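Local coordinates for Vlm2 (Streptomyces tsusimaensis, PDB 6ECB), which forms part of the valinomycin nonribosomal peptide synthetase, whose terminal thioesterase domain, the part in this structure, probably oligomerises and cyclises the depsipeptide for release, at residues P81-F86 against Q216-M221; M165-M170 against D210-L215; A58-G63 against P280-V285. All blocks are in the same frame, centred on the assembly; numbering follows the deposited sequence.

Contact 1 of 3, residues P81-F86 against Q216-M221; sequences PVYPSF and QMHQLM
H218 meets the loop at Y83 and P84 in two ways at once, giving its edge to a backbone carbonyl and one ring face to a methylene. At the edge, H218 NE2 donates a hydrogen bond of 2.8 Å to P84 O. The acceptor lies almost exactly in the imidazole plane, and the N-H...O angle is 156°. From the carbonyl's side the approach is less regular, for the nitrogen stands well above the carbonyl plane. Over the face, Y83 CB sits 3.6 Å from the centroid of the H218 ring, practically on its normal, a well-centred CH-pi contact. Both contacts depend on the histidine swinging outward from its helix, with CG anti to the backbone N (chi1 169°). The loop backbone places Y83 CB over the imidazole; the tyrosine's own torsion, CG anti to the carbonyl carbon (chi1 -56°), only directs the phenol away from H218 and along the helix, where it packs on R214 and L215. The two rings are oblique, their centroids 5.6 Å apart, with Y83 CD1 lying 4.0 Å from H218 CB. P84 O has a second hydrogen-bond partner in Y222 OH, and Y222 OH also bonds Q219 NE2. The carbonyl is thus gripped twice. Just beyond, S85 caps the helix 86-97 with its side chain while S85 N bonds to E88 OE1, in the manner of a capping box. In sequence, helix 206-220 falls between strands 134-137 and 237-241, the region where thioesterases of the alpha/beta-hydrolase fold carry their lid, so H218 probably fastens a lid helix to a core loop.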
ATOM      1  N   PRO A  81     -10.775  15.650  -8.498  1.00 35.13           N
ATOM      2  CA  PRO A  81      -9.689  15.199  -7.617  1.00 25.92           C
ATOM      3  C   PRO A  81     -10.105  15.435  -6.178  1.00 25.41           C
ATOM      4  O   PRO A  81     -10.869  16.361  -5.884  1.00 27.20           O
ATOM      5  CB  PRO A  81      -8.498  16.078  -8.021  1.00 35.63           C
ATOM      6  CG  PRO A  81      -8.935  16.845  -9.235  1.00 58.57           C
ATOM      7  CD  PRO A  81     -10.420  16.891  -9.206  1.00 42.86           C
ATOM      8  N   VAL A  82      -9.637  14.560  -5.291  1.00 23.98           N
ATOM      9  CA  VAL A  82      -9.974  14.613  -3.875  1.00 23.43           C
ATOM     10  C   VAL A  82      -8.684  14.496  -3.082  1.00 22.54           C
ATOM     11  O   VAL A  82      -7.885  13.591  -3.341  1.00 21.68           O
ATOM     12  CB  VAL A  82     -10.942  13.481  -3.477  1.00 23.57           C
ATOM     13  CG1 VAL A  82     -11.266  13.564  -2.003  1.00 26.45           C
ATOM     14  CG2 VAL A  82     -12.200  13.553  -4.315  1.00 30.40           C
ATOM     15  N   TYR A  83      -8.510  15.380  -2.100  1.00 22.85           N
ATOM     16  CA  TYR A  83      -7.350  15.391  -1.209  1.00 22.22           C
ATOM     17  C   TYR A  83      -7.874  15.168   0.205  1.00 21.70           C
ATOM     18  O   TYR A  83      -8.133  16.115   0.958  1.00 22.41           O
ATOM     19  CB  TYR A  83      -6.576  16.703  -1.335  1.00 23.31           C
ATOM     20  CG  TYR A  83      -6.158  16.977  -2.751  1.00 24.05           C
ATOM     21  CD1 TYR A  83      -5.180  16.201  -3.352  1.00 23.42           C
ATOM     22  CD2 TYR A  83      -6.766  17.957  -3.507  1.00 25.47           C
ATOM     23  CE1 TYR A  83      -4.791  16.421  -4.653  1.00 24.20           C
ATOM     24  CE2 TYR A  83      -6.372  18.195  -4.815  1.00 26.28           C
ATOM     25  CZ  TYR A  83      -5.385  17.404  -5.390  1.00 25.61           C
ATOM     26  OH  TYR A  83      -4.979  17.619  -6.700  1.00 26.51           O
ATOM     27  N   PRO A  84      -8.075  13.922   0.590  1.00 20.59           N
ATOM     28  CA  PRO A  84      -8.676  13.650   1.894  1.00 20.23           C
ATOM     29  C   PRO A  84      -7.689  13.844   3.024  1.00 19.90           C
ATOM     30  O   PRO A  84      -6.480  13.633   2.874  1.00 20.23           O
ATOM     31  CB  PRO A  84      -9.091  12.174   1.801  1.00 21.23           C
ATOM     32  CG  PRO A  84      -8.311  11.611   0.712  1.00 30.03           C
ATOM     33  CD  PRO A  84      -7.803  12.701  -0.180  1.00 19.79           C
ATOM     34  N   SER A  85      -8.229  14.201   4.177  1.00 23.12           N
ATOM     35  CA  SER A  85      -7.470  14.058   5.414  1.00 20.19           C
ATOM     36  C   SER A  85      -7.204  12.569   5.652  1.00 18.70           C
ATOM     37  O   SER A  85      -7.823  11.693   5.042  1.00 19.01           O
ATOM     38  CB  SER A  85      -8.237  14.650   6.591  1.00 24.02           C
ATOM     39  OG  SER A  85      -9.358  13.823   6.874  1.00 22.73           O
ATOM     40  N   PHE A  86      -6.272  12.269   6.563  1.00 20.90           N
ATOM     41  CA  PHE A  86      -6.029  10.869   6.907  1.00 20.15           C
ATOM     42  C   PHE A  86      -7.312  10.191   7.372  1.00 18.23           C
ATOM     43  O   PHE A  86      -7.640   9.087   6.918  1.00 18.76           O
ATOM     44  CB  PHE A  86      -4.950  10.761   7.991  1.00 21.30           C
ATOM     45  CG  PHE A  86      -4.677   9.350   8.429  1.00 17.78           C
ATOM     46  CD1 PHE A  86      -5.106   8.917   9.668  1.00 21.33           C
ATOM     47  CD2 PHE A  86      -3.993   8.460   7.623  1.00 17.83           C
ATOM     48  CE1 PHE A  86      -4.859   7.633  10.098  1.00 19.58           C
ATOM     49  CE2 PHE A  86      -3.733   7.152   8.060  1.00 18.75           C
ATOM     50  CZ  PHE A  86      -4.188   6.749   9.308  1.00 18.24           C
ATOM     51  N   GLN A 216      -0.187  12.137  -3.968  1.00 20.34           N
ATOM     52  CA  GLN A 216       0.973  11.673  -3.214  1.00 19.86           C
ATOM     53  C   GLN A 216       1.606  12.800  -2.410  1.00 20.50           C
ATOM     54  O   GLN A 216       1.883  12.637  -1.217  1.00 22.21           O
ATOM     55  CB  GLN A 216       2.005  11.057  -4.168  1.00 22.09           C
ATOM     56  CG  GLN A 216       3.220  10.523  -3.438  1.00 21.58           C
ATOM     57  CD  GLN A 216       4.236   9.942  -4.414  1.00 26.66           C
ATOM     58  OE1 GLN A 216       4.505  10.525  -5.453  1.00 25.73           O
ATOM     59  NE2 GLN A 216       4.784   8.780  -4.081  1.00 29.86           N
ATOM     60  N   MET A 217       1.863  13.952  -3.045  1.00 21.69           N
ATOM     61  CA  MET A 217       2.445  15.081  -2.324  1.00 22.51           C
ATOM     62  C   MET A 217       1.569  15.469  -1.144  1.00 23.25           C
ATOM     63  O   MET A 217       2.066  15.753  -0.050  1.00 23.94           O
ATOM     64  CB  MET A 217       2.625  16.286  -3.256  1.00 24.03           C
ATOM     65  CG  MET A 217       3.527  17.369  -2.668  1.00 44.45           C
ATOM     66  SD  MET A 217       5.242  16.818  -2.489  1.00 58.56           S
ATOM     67  CE  MET A 217       5.426  15.832  -3.965  1.00 37.28           C
ATOM     68  N   HIS A 218       0.249  15.465  -1.345  1.00 23.12           N
ATOM     69  CA  HIS A 218      -0.680  15.789  -0.264  1.00 21.87           C
ATOM     70  C   HIS A 218      -0.554  14.802   0.895  1.00 20.70           C
ATOM     71  O   HIS A 218      -0.478  15.200   2.060  1.00 21.09           O
ATOM     72  CB  HIS A 218      -2.108  15.779  -0.808  1.00 21.92           C
ATOM     73  CG  HIS A 218      -3.156  15.848   0.244  1.00 21.66           C
ATOM     74  ND1 HIS A 218      -3.457  17.020   0.904  1.00 22.59           N
ATOM     75  CD2 HIS A 218      -3.986  14.904   0.742  1.00 20.72           C
ATOM     76  CE1 HIS A 218      -4.417  16.786   1.784  1.00 22.21           C
ATOM     77  NE2 HIS A 218      -4.757  15.511   1.704  1.00 21.08           N
ATOM     78  N   GLN A 219      -0.551  13.509   0.592  1.00 19.74           N
ATOM     79  CA  GLN A 219      -0.554  12.509   1.658  1.00 20.26           C
ATOM     80  C   GLN A 219       0.817  12.378   2.309  1.00 19.62           C
ATOM     81  O   GLN A 219       0.914  11.969   3.480  1.00 20.11           O
ATOM     82  CB  GLN A 219      -1.012  11.170   1.112  1.00 19.69           C
ATOM     83  CG  GLN A 219      -2.460  11.191   0.643  1.00 17.89           C
ATOM     84  CD  GLN A 219      -3.000   9.840   0.368  1.00 18.55           C
ATOM     85  OE1 GLN A 219      -2.465   9.105  -0.464  1.00 19.00           O
ATOM     86  NE2 GLN A 219      -4.072   9.470   1.078  1.00 19.87           N
ATOM     87  N   LEU A 220       1.870  12.719   1.583  1.00 20.66           N
ATOM     88  CA  LEU A 220       3.187  12.791   2.207  1.00 24.53           C
ATOM     89  C   LEU A 220       3.262  13.856   3.282  1.00 25.61           C
ATOM     90  O   LEU A 220       4.190  13.819   4.090  1.00 24.34           O
ATOM     91  CB  LEU A 220       4.266  13.051   1.151  1.00 28.78           C
ATOM     92  CG  LEU A 220       4.567  11.847   0.253  1.00 26.25           C
ATOM     93  CD1 LEU A 220       5.547  12.217  -0.824  1.00 29.92           C
ATOM     94  CD2 LEU A 220       5.095  10.650   1.074  1.00 29.37           C
ATOM     95  N   MET A 221       2.328  14.826   3.314  1.00 21.27           N
ATOM     96  CA  MET A 221       2.290  15.800   4.379  1.00 21.72           C
ATOM     97  C   MET A 221       1.452  15.374   5.576  1.00 25.58           C
ATOM     98  O   MET A 221       1.363  16.138   6.527  1.00 25.16           O
ATOM     99  CB  MET A 221       1.741  17.152   3.853  1.00 28.44           C
ATOM    100  CG  MET A 221       2.467  17.660   2.675  1.00 36.64           C
ATOM    101  SD  MET A 221       1.770  19.278   2.165  1.00 46.07           S
ATOM    102  CE  MET A 221       2.275  19.283   0.466  1.00 51.85           C
TER

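Contact 2 of 3, residues M165-M170 against D210-L215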
ATOM      1  N   MET A 165      11.720   8.265  -6.936  1.00 34.42           N
ATOM      2  CA  MET A 165      11.866   7.258  -5.895  1.00 33.81           C
ATOM      3  C   MET A 165      10.581   6.483  -5.638  1.00 50.70           C
ATOM      4  O   MET A 165      10.645   5.327  -5.216  1.00 42.80           O
ATOM      5  CB  MET A 165      12.346   7.906  -4.588  1.00 49.02           C
ATOM      6  CG  MET A 165      13.719   8.597  -4.673  1.00 56.72           C
ATOM      7  SD  MET A 165      15.043   7.637  -5.475  1.00 53.76           S
ATOM      8  CE  MET A 165      14.979   6.110  -4.560  1.00 53.10           C
ATOM      9  N   GLY A 166       9.418   7.089  -5.868  1.00 33.26           N
ATOM     10  CA  GLY A 166       8.163   6.415  -5.581  1.00 31.02           C
ATOM     11  C   GLY A 166       7.659   5.614  -6.767  1.00 42.54           C
ATOM     12  O   GLY A 166       8.039   4.451  -6.947  1.00 36.43           O
ATOM     13  N   ILE A 167       6.835   6.231  -7.617  1.00 29.64           N
ATOM     14  CA  ILE A 167       6.290   5.489  -8.752  1.00 27.04           C
ATOM     15  C   ILE A 167       7.393   5.087  -9.733  1.00 33.92           C
ATOM     16  O   ILE A 167       7.293   4.040 -10.385  1.00 34.30           O
ATOM     17  CB  ILE A 167       5.153   6.292  -9.423  1.00 31.31           C
ATOM     18  CG1 ILE A 167       4.467   5.434 -10.489  1.00 41.99           C
ATOM     19  CG2 ILE A 167       5.670   7.622 -10.004  1.00 30.66           C
ATOM     20  CD1 ILE A 167       3.032   5.812 -10.714  1.00 45.59           C
ATOM     21  N   GLY A 168       8.462   5.886  -9.862  1.00 30.97           N
ATOM     22  CA  GLY A 168       9.611   5.431 -10.628  1.00 34.13           C
ATOM     23  C   GLY A 168      10.103   4.074 -10.152  1.00 38.42           C
ATOM     24  O   GLY A 168      10.412   3.188 -10.956  1.00 39.96           O
ATOM     25  N   GLY A 169      10.154   3.889  -8.836  1.00 36.67           N
ATOM     26  CA  GLY A 169      10.487   2.584  -8.293  1.00 46.98           C
ATOM     27  C   GLY A 169       9.434   1.546  -8.624  1.00 44.21           C
ATOM     28  O   GLY A 169       9.755   0.460  -9.117  1.00 49.82           O
ATOM     29  N   MET A 170       8.157   1.870  -8.373  1.00 30.15           N
ATOM     30  CA  MET A 170       7.077   0.921  -8.638  1.00 36.37           C
ATOM     31  C   MET A 170       7.141   0.409 -10.075  1.00 36.83           C
ATOM     32  O   MET A 170       6.663  -0.696 -10.355  1.00 43.84           O
ATOM     33  CB  MET A 170       5.696   1.559  -8.375  1.00 34.45           C
ATOM     34  CG  MET A 170       5.314   1.842  -6.899  1.00 42.55           C
ATOM     35  SD  MET A 170       3.752   2.785  -6.779  1.00 37.29           S
ATOM     36  CE  MET A 170       3.618   3.160  -5.028  1.00 64.59           C
ATOM     37  N   ASP A 210      -0.699  12.337 -13.272  1.00 26.49           N
ATOM     38  CA  ASP A 210      -0.791  13.662 -12.670  1.00 27.03           C
ATOM     39  C   ASP A 210      -1.581  13.618 -11.371  1.00 25.90           C
ATOM     40  O   ASP A 210      -1.165  14.188 -10.352  1.00 26.94           O
ATOM     41  CB  ASP A 210      -1.445  14.617 -13.670  1.00 34.76           C
ATOM     42  CG  ASP A 210      -1.433  16.045 -13.184  1.00 66.27           C
ATOM     43  OD1 ASP A 210      -0.322  16.609 -13.090  1.00 73.76           O
ATOM     44  OD2 ASP A 210      -2.520  16.596 -12.887  1.00 80.67           O
ATOM     45  N   ARG A 211      -2.709  12.917 -11.376  1.00 27.60           N
ATOM     46  CA  ARG A 211      -3.545  12.879 -10.184  1.00 28.05           C
ATOM     47  C   ARG A 211      -2.854  12.117  -9.070  1.00 26.54           C
ATOM     48  O   ARG A 211      -2.919  12.506  -7.902  1.00 22.81           O
ATOM     49  CB  ARG A 211      -4.893  12.255 -10.516  1.00 24.67           C
ATOM     50  CG  ARG A 211      -5.758  13.121 -11.432  1.00 27.13           C
ATOM     51  CD  ARG A 211      -6.970  12.330 -11.921  1.00 31.48           C
ATOM     52  NE  ARG A 211      -7.805  13.121 -12.835  1.00 33.32           N
ATOM     53  CZ  ARG A 211      -8.943  13.725 -12.499  1.00 41.25           C
ATOM     54  NH1 ARG A 211      -9.415  13.633 -11.266  1.00 39.56           N
ATOM     55  NH2 ARG A 211      -9.615  14.422 -13.405  1.00 39.02           N
ATOM     56  N   PHE A 212      -2.153  11.041  -9.424  1.00 23.26           N
ATOM     57  CA  PHE A 212      -1.403  10.285  -8.436  1.00 21.46           C
ATOM     58  C   PHE A 212      -0.319  11.150  -7.801  1.00 21.73           C
ATOM     59  O   PHE A 212      -0.150  11.153  -6.576  1.00 22.04           O
ATOM     60  CB  PHE A 212      -0.774   9.039  -9.085  1.00 25.22           C
ATOM     61  CG  PHE A 212       0.342   8.475  -8.263  1.00 21.30           C
ATOM     62  CD1 PHE A 212       0.070   7.632  -7.225  1.00 19.31           C
ATOM     63  CD2 PHE A 212       1.659   8.851  -8.503  1.00 31.58           C
ATOM     64  CE1 PHE A 212       1.073   7.151  -6.432  1.00 20.10           C
ATOM     65  CE2 PHE A 212       2.683   8.376  -7.709  1.00 29.31           C
ATOM     66  CZ  PHE A 212       2.395   7.525  -6.684  1.00 25.45           C
ATOM     67  N   LEU A 213       0.444  11.875  -8.618  1.00 22.75           N
ATOM     68  CA  LEU A 213       1.554  12.650  -8.072  1.00 23.18           C
ATOM     69  C   LEU A 213       1.052  13.771  -7.166  1.00 24.10           C
ATOM     70  O   LEU A 213       1.665  14.065  -6.132  1.00 23.21           O
ATOM     71  CB  LEU A 213       2.405  13.211  -9.201  1.00 24.55           C
ATOM     72  CG  LEU A 213       3.162  12.166 -10.021  1.00 31.56           C
ATOM     73  CD1 LEU A 213       3.697  12.796 -11.292  1.00 34.72           C
ATOM     74  CD2 LEU A 213       4.284  11.593  -9.173  1.00 30.28           C
ATOM     75  N   ARG A 214      -0.083  14.380  -7.515  1.00 23.98           N
ATOM     76  CA  ARG A 214      -0.624  15.442  -6.669  1.00 24.35           C
ATOM     77  C   ARG A 214      -1.172  14.875  -5.365  1.00 23.08           C
ATOM     78  O   ARG A 214      -0.922  15.429  -4.291  1.00 23.06           O
ATOM     79  CB  ARG A 214      -1.708  16.223  -7.413  1.00 25.44           C
ATOM     80  CG  ARG A 214      -1.203  17.023  -8.610  1.00 27.01           C
ATOM     81  CD  ARG A 214      -2.334  17.799  -9.311  1.00 30.61           C
ATOM     82  NE  ARG A 214      -1.823  18.501 -10.494  1.00 36.14           N
ATOM     83  CZ  ARG A 214      -1.126  19.633 -10.437  1.00 52.42           C
ATOM     84  NH1 ARG A 214      -0.871  20.212  -9.262  1.00 53.50           N
ATOM     85  NH2 ARG A 214      -0.690  20.193 -11.557  1.00 45.78           N
ATOM     86  N   LEU A 215      -1.902  13.759  -5.425  1.00 22.13           N
ATOM     87  CA  LEU A 215      -2.395  13.163  -4.187  1.00 21.03           C
ATOM     88  C   LEU A 215      -1.235  12.651  -3.333  1.00 20.30           C
ATOM     89  O   LEU A 215      -1.268  12.732  -2.105  1.00 19.87           O
ATOM     90  CB  LEU A 215      -3.385  12.036  -4.490  1.00 20.33           C
ATOM     91  CG  LEU A 215      -3.993  11.325  -3.275  1.00 19.31           C
ATOM     92  CD1 LEU A 215      -4.669  12.317  -2.320  1.00 19.69           C
ATOM     93  CD2 LEU A 215      -4.986  10.285  -3.763  1.00 18.93           C
TER
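I167 packs against F212 in the dense part of this contact, two buried side chains lying alongside each other and running in opposite directions. The closest approach is 3.7 Å, from I167 CB to F212 CE2. I167 CG2 reinforces it at 3.8 Å from the same F212 CE2, so that one ring carbon receives both the branch point and the methyl. The longer branch does something different: with CG1 anti to the backbone N (chi1 -173°), CD1 is carried over the phenylalanine. There I167 CD1 lies 4.2 Å from the centroid of the F212 ring, displaced toward the rim, in a CH-pi contact over the face. F212 reaches out to meet it because its own CG is anti to the backbone N (chi1 162°).

Away from this pair the fit slackens. L213 adds a lighter touch, L213 CD2 standing 4.3 Å from I167 CG2, and M170 is covered only slightly by helix 206-220, though it also packs on L52. L190 of helix 183-194 supports I167 as well, and T50 lies against F212. The polar side of helix 206-220 faces elsewhere. One turn apart, R214 NE and D210 OD2 form a salt bridge of 3.1 Å, with the oxygen nearly in the guanidinium plane but itself met from well outside the carboxylate plane. R211 pairs with D207 and reaches the carbonyls of G74 and E79, tying the helix to a neighbouring loop. Apolar inside and charged outside, helix 206-220 packs here on the short helix 167-170, which G166 precedes as N-cap, right after helix 157-165; such a cluster of helices inserted after strand 134-137 is characteristic of the lid of thioesterase domains in the alpha/beta-hydrolase fold.

Contact 3 of 3, residues A58-G63 against P280-V285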
ATOM      1  N   ALA A  58       0.527  -9.289  -5.874  1.00 19.43           N
ATOM      2  CA  ALA A  58      -0.703 -10.038  -6.102  1.00 21.21           C
ATOM      3  C   ALA A  58      -0.505 -11.123  -7.145  1.00 24.21           C
ATOM      4  O   ALA A  58      -1.068 -12.217  -7.014  1.00 24.99           O
ATOM      5  CB  ALA A  58      -1.820  -9.093  -6.531  1.00 22.79           C
ATOM      6  N   ARG A  59       0.315 -10.858  -8.181  1.00 20.54           N
ATOM      7  CA  ARG A  59       0.529 -11.854  -9.214  1.00 21.22           C
ATOM      8  C   ARG A  59       1.363 -13.027  -8.722  1.00 22.71           C
ATOM      9  O   ARG A  59       1.302 -14.100  -9.329  1.00 23.07           O
ATOM     10  CB  ARG A  59       1.216 -11.237 -10.441  1.00 24.46           C
ATOM     11  CG  ARG A  59       0.310 -10.334 -11.261  1.00 33.59           C
ATOM     12  CD  ARG A  59       0.754 -10.378 -12.725  1.00 78.52           C
ATOM     13  NE  ARG A  59       2.159 -10.017 -12.821  1.00 73.42           N
ATOM     14  CZ  ARG A  59       2.949 -10.282 -13.853  1.00 52.77           C
ATOM     15  NH1 ARG A  59       4.214  -9.891 -13.812  1.00 54.97           N
ATOM     16  NH2 ARG A  59       2.492 -10.922 -14.924  1.00 70.20           N
ATOM     17  N   HIS A  60       2.166 -12.833  -7.680  1.00 21.80           N
ATOM     18  CA  HIS A  60       3.040 -13.892  -7.196  1.00 20.50           C
ATOM     19  C   HIS A  60       2.412 -14.739  -6.091  1.00 21.08           C
ATOM     20  O   HIS A  60       2.857 -15.880  -5.872  1.00 24.06           O
ATOM     21  CB  HIS A  60       4.349 -13.289  -6.676  1.00 20.81           C
ATOM     22  CG  HIS A  60       5.313 -12.912  -7.767  1.00 21.01           C
ATOM     23  ND1 HIS A  60       5.220 -11.731  -8.465  1.00 21.44           N
ATOM     24  CD2 HIS A  60       6.390 -13.557  -8.263  1.00 22.07           C
ATOM     25  CE1 HIS A  60       6.200 -11.663  -9.351  1.00 21.93           C
ATOM     26  NE2 HIS A  60       6.926 -12.757  -9.246  1.00 24.91           N
ATOM     27  N   LEU A  61       1.391 -14.228  -5.418  1.00 22.43           N
ATOM     28  CA  LEU A  61       0.745 -14.986  -4.354  1.00 19.24           C
ATOM     29  C   LEU A  61       0.034 -16.201  -4.910  1.00 25.35           C
ATOM     30  O   LEU A  61      -0.664 -16.131  -5.927  1.00 27.80           O
ATOM     31  CB  LEU A  61      -0.262 -14.096  -3.620  1.00 18.27           C
ATOM     32  CG  LEU A  61       0.360 -12.971  -2.821  1.00 18.50           C
ATOM     33  CD1 LEU A  61      -0.737 -11.956  -2.402  1.00 21.19           C
ATOM     34  CD2 LEU A  61       1.107 -13.467  -1.593  1.00 20.98           C
ATOM     35  N   LYS A  62       0.216 -17.325  -4.232  1.00 23.81           N
ATOM     36  CA  LYS A  62      -0.422 -18.569  -4.612  1.00 23.37           C
ATOM     37  C   LYS A  62      -1.403 -19.085  -3.577  1.00 31.11           C
ATOM     38  O   LYS A  62      -2.186 -19.988  -3.893  1.00 29.59           O
ATOM     39  CB  LYS A  62       0.643 -19.643  -4.867  1.00 27.38           C
ATOM     40  CG  LYS A  62       1.550 -19.282  -6.036  1.00 40.56           C
ATOM     41  CD  LYS A  62       2.450 -20.440  -6.478  1.00 50.32           C
ATOM     42  CE  LYS A  62       3.907 -20.004  -6.629  1.00 70.92           C
ATOM     43  NZ  LYS A  62       4.551 -19.686  -5.308  1.00 84.38           N
ATOM     44  N   GLY A  63      -1.377 -18.555  -2.366  1.00 24.33           N
ATOM     45  CA  GLY A  63      -2.154 -19.121  -1.281  1.00 27.48           C
ATOM     46  C   GLY A  63      -3.396 -18.334  -0.931  1.00 24.51           C
ATOM     47  O   GLY A  63      -3.987 -18.550   0.138  1.00 24.79           O
ATOM     48  N   PRO A 280      13.416  -9.193  -7.907  1.00 26.40           N
ATOM     49  CA  PRO A 280      13.115 -10.602  -7.624  1.00 25.04           C
ATOM     50  C   PRO A 280      12.620 -10.825  -6.210  1.00 25.24           C
ATOM     51  O   PRO A 280      12.205 -11.928  -5.879  1.00 25.52           O
ATOM     52  CB  PRO A 280      14.464 -11.278  -7.817  1.00 30.18           C
ATOM     53  CG  PRO A 280      15.412 -10.222  -7.320  1.00 27.48           C
ATOM     54  CD  PRO A 280      14.857  -8.927  -7.785  1.00 28.09           C
ATOM     55  N   HIS A 281      12.666  -9.794  -5.366  1.00 23.22           N
ATOM     56  CA  HIS A 281      12.377 -10.004  -3.956  1.00 24.08           C
ATOM     57  C   HIS A 281      10.902 -10.269  -3.709  1.00 21.21           C
ATOM     58  O   HIS A 281      10.562 -11.008  -2.778  1.00 23.36           O
ATOM     59  CB  HIS A 281      12.830  -8.783  -3.164  1.00 24.45           C
ATOM     60  CG  HIS A 281      14.315  -8.587  -3.216  1.00 28.12           C
ATOM     61  ND1 HIS A 281      14.895  -7.407  -3.627  1.00 39.58           N
ATOM     62  CD2 HIS A 281      15.331  -9.429  -2.924  1.00 34.69           C
ATOM     63  CE1 HIS A 281      16.208  -7.532  -3.580  1.00 37.08           C
ATOM     64  NE2 HIS A 281      16.500  -8.748  -3.156  1.00 47.57           N
ATOM     65  N   VAL A 282      10.020  -9.697  -4.528  1.00 21.69           N
ATOM     66  CA  VAL A 282       8.585  -9.822  -4.257  1.00 20.99           C
ATOM     67  C   VAL A 282       8.157 -11.283  -4.330  1.00 21.93           C
ATOM     68  O   VAL A 282       7.193 -11.684  -3.660  1.00 22.04           O
ATOM     69  CB  VAL A 282       7.761  -8.923  -5.203  1.00 19.95           C
ATOM     70  CG1 VAL A 282       7.795  -9.421  -6.645  1.00 21.67           C
ATOM     71  CG2 VAL A 282       6.307  -8.772  -4.685  1.00 22.75           C
ATOM     72  N   SER A 283       8.844 -12.108  -5.130  1.00 21.78           N
ATOM     73  CA  SER A 283       8.471 -13.517  -5.162  1.00 21.40           C
ATOM     74  C   SER A 283       8.701 -14.184  -3.813  1.00 23.82           C
ATOM     75  O   SER A 283       7.935 -15.070  -3.411  1.00 24.20           O
ATOM     76  CB  SER A 283       9.238 -14.274  -6.259  1.00 25.71           C
ATOM     77  OG  SER A 283      10.633 -14.293  -6.012  1.00 28.99           O
ATOM     78  N   GLU A 284       9.772 -13.801  -3.108  1.00 25.60           N
ATOM     79  CA  GLU A 284      10.029 -14.383  -1.797  1.00 27.73           C
ATOM     80  C   GLU A 284       9.101 -13.790  -0.744  1.00 23.21           C
ATOM     81  O   GLU A 284       8.666 -14.500   0.176  1.00 24.86           O
ATOM     82  CB  GLU A 284      11.489 -14.170  -1.399  1.00 30.14           C
ATOM     83  CG  GLU A 284      11.916 -15.054  -0.237  1.00 56.02           C
ATOM     84  CD  GLU A 284      13.425 -15.095  -0.055  1.00 76.80           C
ATOM     85  OE1 GLU A 284      14.157 -14.809  -1.032  1.00 84.63           O
ATOM     86  OE2 GLU A 284      13.874 -15.410   1.068  1.00 80.17           O
ATOM     87  N   VAL A 285       8.794 -12.497  -0.858  1.00 21.76           N
ATOM     88  CA  VAL A 285       7.787 -11.888   0.003  1.00 21.11           C
ATOM     89  C   VAL A 285       6.466 -12.629  -0.136  1.00 23.68           C
ATOM     90  O   VAL A 285       5.820 -12.978   0.858  1.00 21.60           O
ATOM     91  CB  VAL A 285       7.614 -10.402  -0.342  1.00 21.07           C
ATOM     92  CG1 VAL A 285       6.479  -9.790   0.459  1.00 20.04           C
ATOM     93  CG2 VAL A 285       8.919  -9.648  -0.112  1.00 21.16           C
TER
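H60 lies against V282 and S283, and the residues just after it reach further along the same helix 281-293. A58 turns its methyl away from that helix, and packs on L31 and I67. R59 pairs with E56 one turn earlier. H60 then makes the main contact: with CG anti to its carbonyl carbon (chi1 -78°), the imidazole faces the second helix. V282 CG1 stands over one face, 4.1 Å from the centroid of the H60 ring and offset toward the rim. S283 approaches obliquely, its CB 3.6 Å from H60 CD2. The serine hydroxyl is engaged within its own turn, where S283 OG donates a hydrogen bond of 2.8 Å to P280 O. The ring has a polar anchor too, a hydrogen bond between H60 ND1 and E56 O. With an alanine here, V282 CG1 and S283 CB would probably lose the flat surface they rest on, and the E56 carbonyl its imidazole partner. L61, where the chain leaves the helix, drops its side chain among A286, L289 and D290. At K62 and G63 the interaction turns polar, as the D290 carboxylate takes a hydrogen bond from K62 N and a weak one from G63 N. G63 also shares backbone hydrogen bonding with L295. Helix 55-60 belongs to the crossover between the neighbouring parallel strands 40-44 and 67-71, and its pairing with the last helix of the domain, 281-293, on one side of the central sheet is a hallmark of the alpha/beta-hydrolase fold.

Contacts 1 and 2 share helix 206-220 and touch each other, Y83 lying on R214 and P84 on L215, whereas contact 3 is separate, its centre about 29 Å from that of contact 1 across the middle of the chain. Depth and chemistry vary together. Contact 2 is fully buried and purely apolar between its segments; contacts 1 and 3 are only partly buried, and in each a histidine carries the pairing. One imidazole spends its polar edge across the interface, the other within its own helix. Contacts 1 and 2 thus hold the probable lid helix from two sides, while contact 3 joins two helices of the hydrolase core.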